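PDB 3MTK: diguanylate cyclase/phosphodiesterase from Caldicellulosiruptor saccharolyticus, which probably acts in cyclic di-GMP turnover, the crystallised piece being the GGDEF domain of a longer protein that also carries PAS and EAL domains. Local coordinates for residues I119-E131 with A151-P164. Numbering follows the deposited sequence.
Sequences IRVNFNIGAAQIE and AKEEGLNEYVIFKP
Asn122 meets the loop before strand 159-163 with both ends of its amide: OD1 lies 3.1 Å from Leu156 CD1, while ND2 approaches Asn157 OD1 at an angle too poor for a hydrogen bond. The two asparagine amides stand nearly perpendicular, their planes 79° apart. With CG beside its own backbone N (chi1 -54°), Asn157 sets ND2 2.9 Å from Phe123 N, two donors facing each other, with the Phe123 ring edge farther off; its backbone N donates to Phe123 O at 2.7 Å. An alanine in place of Asn122 would probably leave a gap beside the Leu156 methyl and the Asn157 amide. Farther along, Ile125 CB packs 3.7 Å from Tyr159 CB, the side chains slanting across one another; the Tyr159 ring runs on to a hydrogen bond between its OH and Glu102. On the same face Ala127 CB sits 4.0 Å from Ile161 CG1, and helix 97-108 covers Ile125, Tyr159 and Ile161. Register is fixed by alternating backbone bonds, such as Phe162 N to Ala127 O (2.8 Å, 171° at the hydrogen). Strands 123-129 and 159-163, nearly parallel and linked through helix 137-154, form a beta-alpha-beta crossover in the central sheet of the GGDEF fold.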
ATOM      1  N   ILE A 119      13.915   5.319 -13.160  1.00 48.00           N
ATOM      2  CA  ILE A 119      12.898   6.152 -12.539  1.00 43.84           C
ATOM      3  C   ILE A 119      12.854   6.096 -11.023  1.00 42.77           C
ATOM      4  O   ILE A 119      12.957   5.033 -10.410  1.00 42.99           O
ATOM      5  CB  ILE A 119      11.507   5.794 -13.099  1.00 42.58           C
ATOM      6  CG1 ILE A 119      11.552   5.863 -14.625  1.00 40.46           C
ATOM      7  CG2 ILE A 119      10.440   6.761 -12.559  1.00 40.01           C
ATOM      8  CD1 ILE A 119      10.295   5.371 -15.290  1.00 42.64           C
ATOM      9  N   ARG A 120      12.705   7.271 -10.433  1.00 42.04           N
ATOM     10  CA  ARG A 120      12.619   7.423  -8.996  1.00 41.96           C
ATOM     11  C   ARG A 120      11.275   8.067  -8.682  1.00 40.81           C
ATOM     12  O   ARG A 120      10.891   9.048  -9.315  1.00 39.52           O
ATOM     13  CB  ARG A 120      13.754   8.315  -8.495  1.00 46.83           C
ATOM     14  CG  ARG A 120      15.048   7.588  -8.226  1.00 53.83           C
ATOM     15  CD  ARG A 120      16.165   8.571  -7.931  1.00 61.31           C
ATOM     16  NE  ARG A 120      17.178   8.008  -7.038  1.00 69.54           N
ATOM     17  CZ  ARG A 120      16.975   7.732  -5.750  1.00 72.92           C
ATOM     18  NH1 ARG A 120      15.794   7.962  -5.195  1.00 73.70           N
ATOM     19  NH2 ARG A 120      17.955   7.228  -5.011  1.00 76.13           N
ATOM     20  N   VAL A 121      10.559   7.508  -7.711  1.00 38.53           N
ATOM     21  CA  VAL A 121       9.265   8.034  -7.315  1.00 35.58           C
ATOM     22  C   VAL A 121       9.212   8.238  -5.823  1.00 33.53           C
ATOM     23  O   VAL A 121      10.011   7.677  -5.088  1.00 33.24           O
ATOM     24  CB  VAL A 121       8.132   7.079  -7.676  1.00 37.94           C
ATOM     25  CG1 VAL A 121       7.897   7.092  -9.167  1.00 39.51           C
ATOM     26  CG2 VAL A 121       8.481   5.687  -7.191  1.00 40.22           C
ATOM     27  N   ASN A 122       8.254   9.041  -5.388  1.00 32.83           N
ATOM     28  CA  ASN A 122       8.050   9.328  -3.981  1.00 33.07           C
ATOM     29  C   ASN A 122       6.789   8.647  -3.511  1.00 32.16           C
ATOM     30  O   ASN A 122       5.923   8.322  -4.323  1.00 29.11           O
ATOM     31  CB  ASN A 122       7.936  10.825  -3.769  1.00 36.43           C
ATOM     32  CG  ASN A 122       9.264  11.509  -3.901  1.00 40.51           C
ATOM     33  OD1 ASN A 122       9.344  12.678  -4.276  1.00 43.45           O
ATOM     34  ND2 ASN A 122      10.328  10.782  -3.579  1.00 39.74           N
ATOM     35  N   PHE A 123       6.697   8.434  -2.200  1.00 31.46           N
ATOM     36  CA  PHE A 123       5.547   7.767  -1.604  1.00 32.57           C
ATOM     37  C   PHE A 123       5.165   8.427  -0.293  1.00 33.97           C
ATOM     38  O   PHE A 123       5.812   9.366   0.162  1.00 35.56           O
ATOM     39  CB  PHE A 123       5.865   6.294  -1.283  1.00 32.58           C
ATOM     40  CG  PHE A 123       6.371   5.484  -2.461  1.00 31.23           C
ATOM     41  CD1 PHE A 123       7.679   5.624  -2.913  1.00 32.20           C
ATOM     42  CD2 PHE A 123       5.547   4.571  -3.092  1.00 31.19           C
ATOM     43  CE1 PHE A 123       8.157   4.864  -3.977  1.00 32.25           C
ATOM     44  CE2 PHE A 123       6.014   3.804  -4.156  1.00 33.90           C
ATOM     45  CZ  PHE A 123       7.323   3.952  -4.599  1.00 33.86           C
ATOM     46  N   ASN A 124       4.100   7.903   0.301  1.00 33.41           N
ATOM     47  CA  ASN A 124       3.606   8.315   1.601  1.00 31.07           C
ATOM     48  C   ASN A 124       2.886   7.090   2.134  1.00 32.91           C
ATOM     49  O   ASN A 124       2.319   6.300   1.362  1.00 29.45           O
ATOM     50  CB  ASN A 124       2.681   9.521   1.504  1.00 30.69           C
ATOM     51  CG  ASN A 124       3.427  10.830   1.742  1.00 32.11           C
ATOM     52  OD1 ASN A 124       3.913  11.093   2.857  1.00 28.80           O
ATOM     53  ND2 ASN A 124       3.543  11.645   0.698  1.00 25.63           N
ATOM     54  N   ILE A 125       2.940   6.910   3.448  1.00 32.48           N
ATOM     55  CA  ILE A 125       2.337   5.744   4.056  1.00 34.05           C
ATOM     56  C   ILE A 125       1.465   6.040   5.261  1.00 36.45           C
ATOM     57  O   ILE A 125       1.862   6.774   6.166  1.00 37.92           O
ATOM     58  CB  ILE A 125       3.432   4.733   4.456  1.00 32.90           C
ATOM     59  CG1 ILE A 125       3.964   4.045   3.199  1.00 34.63           C
ATOM     60  CG2 ILE A 125       2.893   3.721   5.439  1.00 29.63           C
ATOM     61  CD1 ILE A 125       5.117   3.073   3.461  1.00 38.05           C
ATOM     62  N   GLY A 126       0.268   5.465   5.248  1.00 36.31           N
ATOM     63  CA  GLY A 126      -0.657   5.623   6.349  1.00 37.79           C
ATOM     64  C   GLY A 126      -0.909   4.222   6.869  1.00 38.98           C
ATOM     65  O   GLY A 126      -1.203   3.312   6.084  1.00 37.88           O
ATOM     66  N   ALA A 127      -0.782   4.023   8.176  1.00 38.63           N
ATOM     67  CA  ALA A 127      -0.993   2.689   8.741  1.00 40.16           C
ATOM     68  C   ALA A 127      -1.921   2.699   9.953  1.00 41.58           C
ATOM     69  O   ALA A 127      -2.055   3.714  10.638  1.00 40.12           O
ATOM     70  CB  ALA A 127       0.352   2.070   9.115  1.00 37.81           C
ATOM     71  N   ALA A 128      -2.562   1.565  10.218  1.00 43.15           N
ATOM     72  CA  ALA A 128      -3.472   1.482  11.355  1.00 43.48           C
ATOM     73  C   ALA A 128      -3.543   0.088  11.992  1.00 46.10           C
ATOM     74  O   ALA A 128      -3.643  -0.925  11.299  1.00 44.54           O
ATOM     75  CB  ALA A 128      -4.859   1.935  10.931  1.00 40.54           C
ATOM     76  N   GLN A 129      -3.478   0.061  13.320  1.00 48.91           N
ATOM     77  CA  GLN A 129      -3.556  -1.171  14.101  1.00 51.21           C
ATOM     78  C   GLN A 129      -4.904  -1.840  13.846  1.00 53.03           C
ATOM     79  O   GLN A 129      -5.949  -1.271  14.174  1.00 51.54           O
ATOM     80  CB  GLN A 129      -3.445  -0.833  15.589  1.00 52.63           C
ATOM     81  CG  GLN A 129      -3.436  -2.027  16.539  1.00 54.74           C
ATOM     82  CD  GLN A 129      -2.034  -2.448  16.914  1.00 55.61           C
ATOM     83  OE1 GLN A 129      -1.224  -1.627  17.354  1.00 55.71           O
ATOM     84  NE2 GLN A 129      -1.734  -3.731  16.748  1.00 56.37           N
ATOM     85  N   ILE A 130      -4.891  -3.032  13.255  1.00 56.10           N
ATOM     86  CA  ILE A 130      -6.133  -3.753  12.996  1.00 60.23           C
ATOM     87  C   ILE A 130      -6.784  -4.133  14.324  1.00 64.58           C
ATOM     88  O   ILE A 130      -6.132  -4.683  15.212  1.00 63.73           O
ATOM     89  CB  ILE A 130      -5.895  -5.054  12.206  1.00 60.32           C
ATOM     90  CG1 ILE A 130      -5.584  -4.735  10.742  1.00 59.46           C
ATOM     91  CG2 ILE A 130      -7.116  -5.962  12.329  1.00 59.85           C
ATOM     92  CD1 ILE A 130      -5.410  -5.964   9.872  1.00 58.17           C
ATOM     93  N   GLU A 131      -8.076  -3.849  14.449  1.00 70.15           N
ATOM     94  CA  GLU A 131      -8.801  -4.161  15.673  1.00 75.35           C
ATOM     95  C   GLU A 131     -10.265  -3.748  15.548  1.00 75.63           C
ATOM     96  O   GLU A 131     -10.603  -2.862  14.760  1.00 76.84           O
ATOM     97  CB  GLU A 131      -8.151  -3.430  16.850  1.00 79.16           C
ATOM     98  CG  GLU A 131      -8.577  -3.921  18.217  1.00 83.88           C
ATOM     99  CD  GLU A 131      -7.913  -3.137  19.331  1.00 86.80           C
ATOM    100  OE1 GLU A 131      -8.054  -3.529  20.511  1.00 87.09           O
ATOM    101  OE2 GLU A 131      -7.250  -2.120  19.017  1.00 88.90           O
ATOM    102  N   ALA A 151       0.116  12.189   6.696  1.00 46.32           N
ATOM    103  CA  ALA A 151       1.481  11.956   6.252  1.00 46.80           C
ATOM    104  C   ALA A 151       1.866  12.869   5.098  1.00 46.93           C
ATOM    105  O   ALA A 151       2.999  13.350   5.030  1.00 47.01           O
ATOM    106  CB  ALA A 151       1.663  10.481   5.850  1.00 45.56           C
ATOM    107  N   LYS A 152       0.930  13.110   4.189  1.00 45.90           N
ATOM    108  CA  LYS A 152       1.233  13.964   3.053  1.00 45.70           C
ATOM    109  C   LYS A 152       1.372  15.430   3.466  1.00 46.42           C
ATOM    110  O   LYS A 152       2.119  16.183   2.847  1.00 45.98           O
ATOM    111  CB  LYS A 152       0.178  13.788   1.967  1.00 42.58           C
ATOM    112  CG  LYS A 152       0.150  12.376   1.393  1.00 41.19           C
ATOM    113  CD  LYS A 152      -0.693  12.276   0.118  1.00 39.41           C
ATOM    114  CE  LYS A 152      -2.154  12.593   0.381  1.00 39.54           C
ATOM    115  NZ  LYS A 152      -2.974  12.457  -0.849  1.00 39.73           N
ATOM    116  N   GLU A 153       0.668  15.831   4.522  1.00 47.92           N
ATOM    117  CA  GLU A 153       0.762  17.204   5.008  1.00 49.94           C
ATOM    118  C   GLU A 153       2.170  17.357   5.565  1.00 50.24           C
ATOM    119  O   GLU A 153       2.797  18.410   5.454  1.00 49.59           O
ATOM    120  CB  GLU A 153      -0.217  17.464   6.154  1.00 50.79           C
ATOM    121  CG  GLU A 153      -1.618  16.957   5.963  1.00 54.12           C
ATOM    122  CD  GLU A 153      -2.525  17.360   7.115  1.00 56.26           C
ATOM    123  OE1 GLU A 153      -2.092  17.243   8.283  1.00 57.10           O
ATOM    124  OE2 GLU A 153      -3.669  17.790   6.858  1.00 57.45           O
ATOM    125  N   GLU A 154       2.644  16.287   6.191  1.00 51.53           N
ATOM    126  CA  GLU A 154       3.966  16.255   6.794  1.00 51.22           C
ATOM    127  C   GLU A 154       5.037  16.361   5.710  1.00 50.40           C
ATOM    128  O   GLU A 154       6.130  16.870   5.949  1.00 52.29           O
ATOM    129  CB  GLU A 154       4.135  14.951   7.570  1.00 52.93           C
ATOM    130  CG  GLU A 154       5.019  15.066   8.785  1.00 57.92           C
ATOM    131  CD  GLU A 154       4.359  15.866   9.887  1.00 61.03           C
ATOM    132  OE1 GLU A 154       3.309  15.415  10.396  1.00 62.32           O
ATOM    133  OE2 GLU A 154       4.884  16.943  10.241  1.00 62.98           O
ATOM    134  N   GLY A 155       4.724  15.873   4.518  1.00 50.13           N
ATOM    135  CA  GLY A 155       5.680  15.939   3.426  1.00 49.11           C
ATOM    136  C   GLY A 155       5.844  14.624   2.690  1.00 47.38           C
ATOM    137  O   GLY A 155       5.264  13.608   3.075  1.00 47.27           O
ATOM    138  N   LEU A 156       6.630  14.646   1.618  1.00 45.30           N
ATOM    139  CA  LEU A 156       6.880  13.450   0.828  1.00 41.67           C
ATOM    140  C   LEU A 156       7.665  12.420   1.629  1.00 39.57           C
ATOM    141  O   LEU A 156       8.481  12.770   2.474  1.00 39.29           O
ATOM    142  CB  LEU A 156       7.676  13.793  -0.432  1.00 39.80           C
ATOM    143  CG  LEU A 156       7.036  14.638  -1.534  1.00 40.16           C
ATOM    144  CD1 LEU A 156       8.078  14.900  -2.613  1.00 40.78           C
ATOM    145  CD2 LEU A 156       5.834  13.916  -2.133  1.00 39.46           C
ATOM    146  N   ASN A 157       7.404  11.148   1.354  1.00 38.29           N
ATOM    147  CA  ASN A 157       8.105  10.052   2.004  1.00 35.63           C
ATOM    148  C   ASN A 157       8.010  10.059   3.523  1.00 34.11           C
ATOM    149  O   ASN A 157       8.972   9.735   4.220  1.00 35.08           O
ATOM    150  CB  ASN A 157       9.562  10.083   1.574  1.00 34.91           C
ATOM    151  CG  ASN A 157       9.717  10.079   0.071  1.00 35.27           C
ATOM    152  OD1 ASN A 157      10.488  10.865  -0.476  1.00 37.74           O
ATOM    153  ND2 ASN A 157       8.989   9.193  -0.610  1.00 30.54           N
ATOM    154  N   GLU A 158       6.852  10.438   4.036  0.50 31.31           N
ATOM    155  CA  GLU A 158       6.650  10.463   5.466  0.50 30.65           C
ATOM    156  C   GLU A 158       5.518   9.467   5.720  0.50 31.24           C
ATOM    157  O   GLU A 158       4.728   9.181   4.823  0.50 28.79           O
ATOM    158  CB  GLU A 158       6.260  11.876   5.907  0.50 30.75           C
ATOM    159  CG  GLU A 158       7.019  12.404   7.130  0.50 31.41           C
ATOM    160  CD  GLU A 158       8.406  12.950   6.807  0.50 30.53           C
ATOM    161  OE1 GLU A 158       8.513  13.917   6.026  0.50 30.64           O
ATOM    162  OE2 GLU A 158       9.398  12.421   7.347  0.50 30.91           O
ATOM    163  N   TYR A 159       5.457   8.918   6.927  1.00 34.93           N
ATOM    164  CA  TYR A 159       4.416   7.953   7.268  1.00 36.49           C
ATOM    165  C   TYR A 159       3.816   8.219   8.638  1.00 37.11           C
ATOM    166  O   TYR A 159       4.474   8.781   9.514  1.00 36.13           O
ATOM    167  CB  TYR A 159       4.978   6.529   7.246  1.00 36.30           C
ATOM    168  CG  TYR A 159       6.001   6.252   8.326  1.00 38.36           C
ATOM    169  CD1 TYR A 159       7.364   6.473   8.101  1.00 39.78           C
ATOM    170  CD2 TYR A 159       5.614   5.745   9.563  1.00 37.50           C
ATOM    171  CE1 TYR A 159       8.310   6.193   9.079  1.00 39.36           C
ATOM    172  CE2 TYR A 159       6.550   5.456  10.549  1.00 40.03           C
ATOM    173  CZ  TYR A 159       7.900   5.681  10.303  1.00 40.74           C
ATOM    174  OH  TYR A 159       8.834   5.379  11.275  1.00 42.71           O
ATOM    175  N   VAL A 160       2.566   7.803   8.813  1.00 37.69           N
ATOM    176  CA  VAL A 160       1.861   7.968  10.079  1.00 42.99           C
ATOM    177  C   VAL A 160       1.130   6.672  10.463  1.00 43.95           C
ATOM    178  O   VAL A 160       0.474   6.045   9.626  1.00 42.98           O
ATOM    179  CB  VAL A 160       0.823   9.119  10.003  1.00 44.60           C
ATOM    180  CG1 VAL A 160       0.121   9.269  11.344  1.00 45.60           C
ATOM    181  CG2 VAL A 160       1.508  10.424   9.618  1.00 46.14           C
ATOM    182  N   ILE A 161       1.239   6.286  11.734  1.00 45.78           N
ATOM    183  CA  ILE A 161       0.593   5.067  12.228  1.00 47.28           C
ATOM    184  C   ILE A 161      -0.417   5.386  13.319  1.00 48.88           C
ATOM    185  O   ILE A 161      -0.053   5.949  14.346  1.00 49.15           O
ATOM    186  CB  ILE A 161       1.625   4.088  12.808  1.00 47.19           C
ATOM    187  CG1 ILE A 161       2.722   3.813  11.774  1.00 46.86           C
ATOM    188  CG2 ILE A 161       0.937   2.783  13.202  1.00 47.56           C
ATOM    189  CD1 ILE A 161       3.831   2.924  12.287  1.00 49.63           C
ATOM    190  N   PHE A 162      -1.682   5.028  13.096  1.00 50.51           N
ATOM    191  CA  PHE A 162      -2.737   5.281  14.078  1.00 54.36           C
ATOM    192  C   PHE A 162      -3.012   4.095  15.009  1.00 57.74           C
ATOM    193  O   PHE A 162      -3.253   2.974  14.560  1.00 57.05           O
ATOM    194  CB  PHE A 162      -4.047   5.672  13.385  1.00 53.49           C
ATOM    195  CG  PHE A 162      -4.094   7.102  12.910  1.00 52.27           C
ATOM    196  CD1 PHE A 162      -3.258   8.072  13.462  1.00 50.89           C
ATOM    197  CD2 PHE A 162      -5.015   7.490  11.932  1.00 53.54           C
ATOM    198  CE1 PHE A 162      -3.341   9.405  13.050  1.00 50.49           C
ATOM    199  CE2 PHE A 162      -5.107   8.828  11.513  1.00 51.85           C
ATOM    200  CZ  PHE A 162      -4.267   9.782  12.075  1.00 49.05           C
ATOM    201  N   LYS A 163      -2.978   4.363  16.311  1.00 61.75           N
ATOM    202  CA  LYS A 163      -3.230   3.348  17.333  1.00 64.67           C
ATOM    203  C   LYS A 163      -4.392   3.789  18.217  1.00 65.56           C
ATOM    204  O   LYS A 163      -4.554   4.977  18.485  1.00 66.31           O
ATOM    205  CB  LYS A 163      -1.985   3.148  18.198  1.00 66.99           C
ATOM    206  CG  LYS A 163      -0.895   2.322  17.542  1.00 71.18           C
ATOM    207  CD  LYS A 163       0.356   2.263  18.403  1.00 73.78           C
ATOM    208  CE  LYS A 163       1.294   1.166  17.927  1.00 75.75           C
ATOM    209  NZ  LYS A 163       1.571   1.272  16.470  1.00 77.16           N
ATOM    210  N   PRO A 164      -5.219   2.836  18.680  1.00 67.00           N
ATOM    211  CA  PRO A 164      -6.369   3.145  19.538  1.00 66.98           C
ATOM    212  C   PRO A 164      -6.015   3.972  20.774  1.00 66.90           C
ATOM    213  O   PRO A 164      -4.871   3.975  21.226  1.00 67.55           O
ATOM    214  CB  PRO A 164      -6.901   1.764  19.894  1.00 66.69           C
ATOM    215  CG  PRO A 164      -6.635   0.994  18.640  1.00 66.71           C
ATOM    216  CD  PRO A 164      -5.215   1.406  18.323  1.00 67.15           C
TER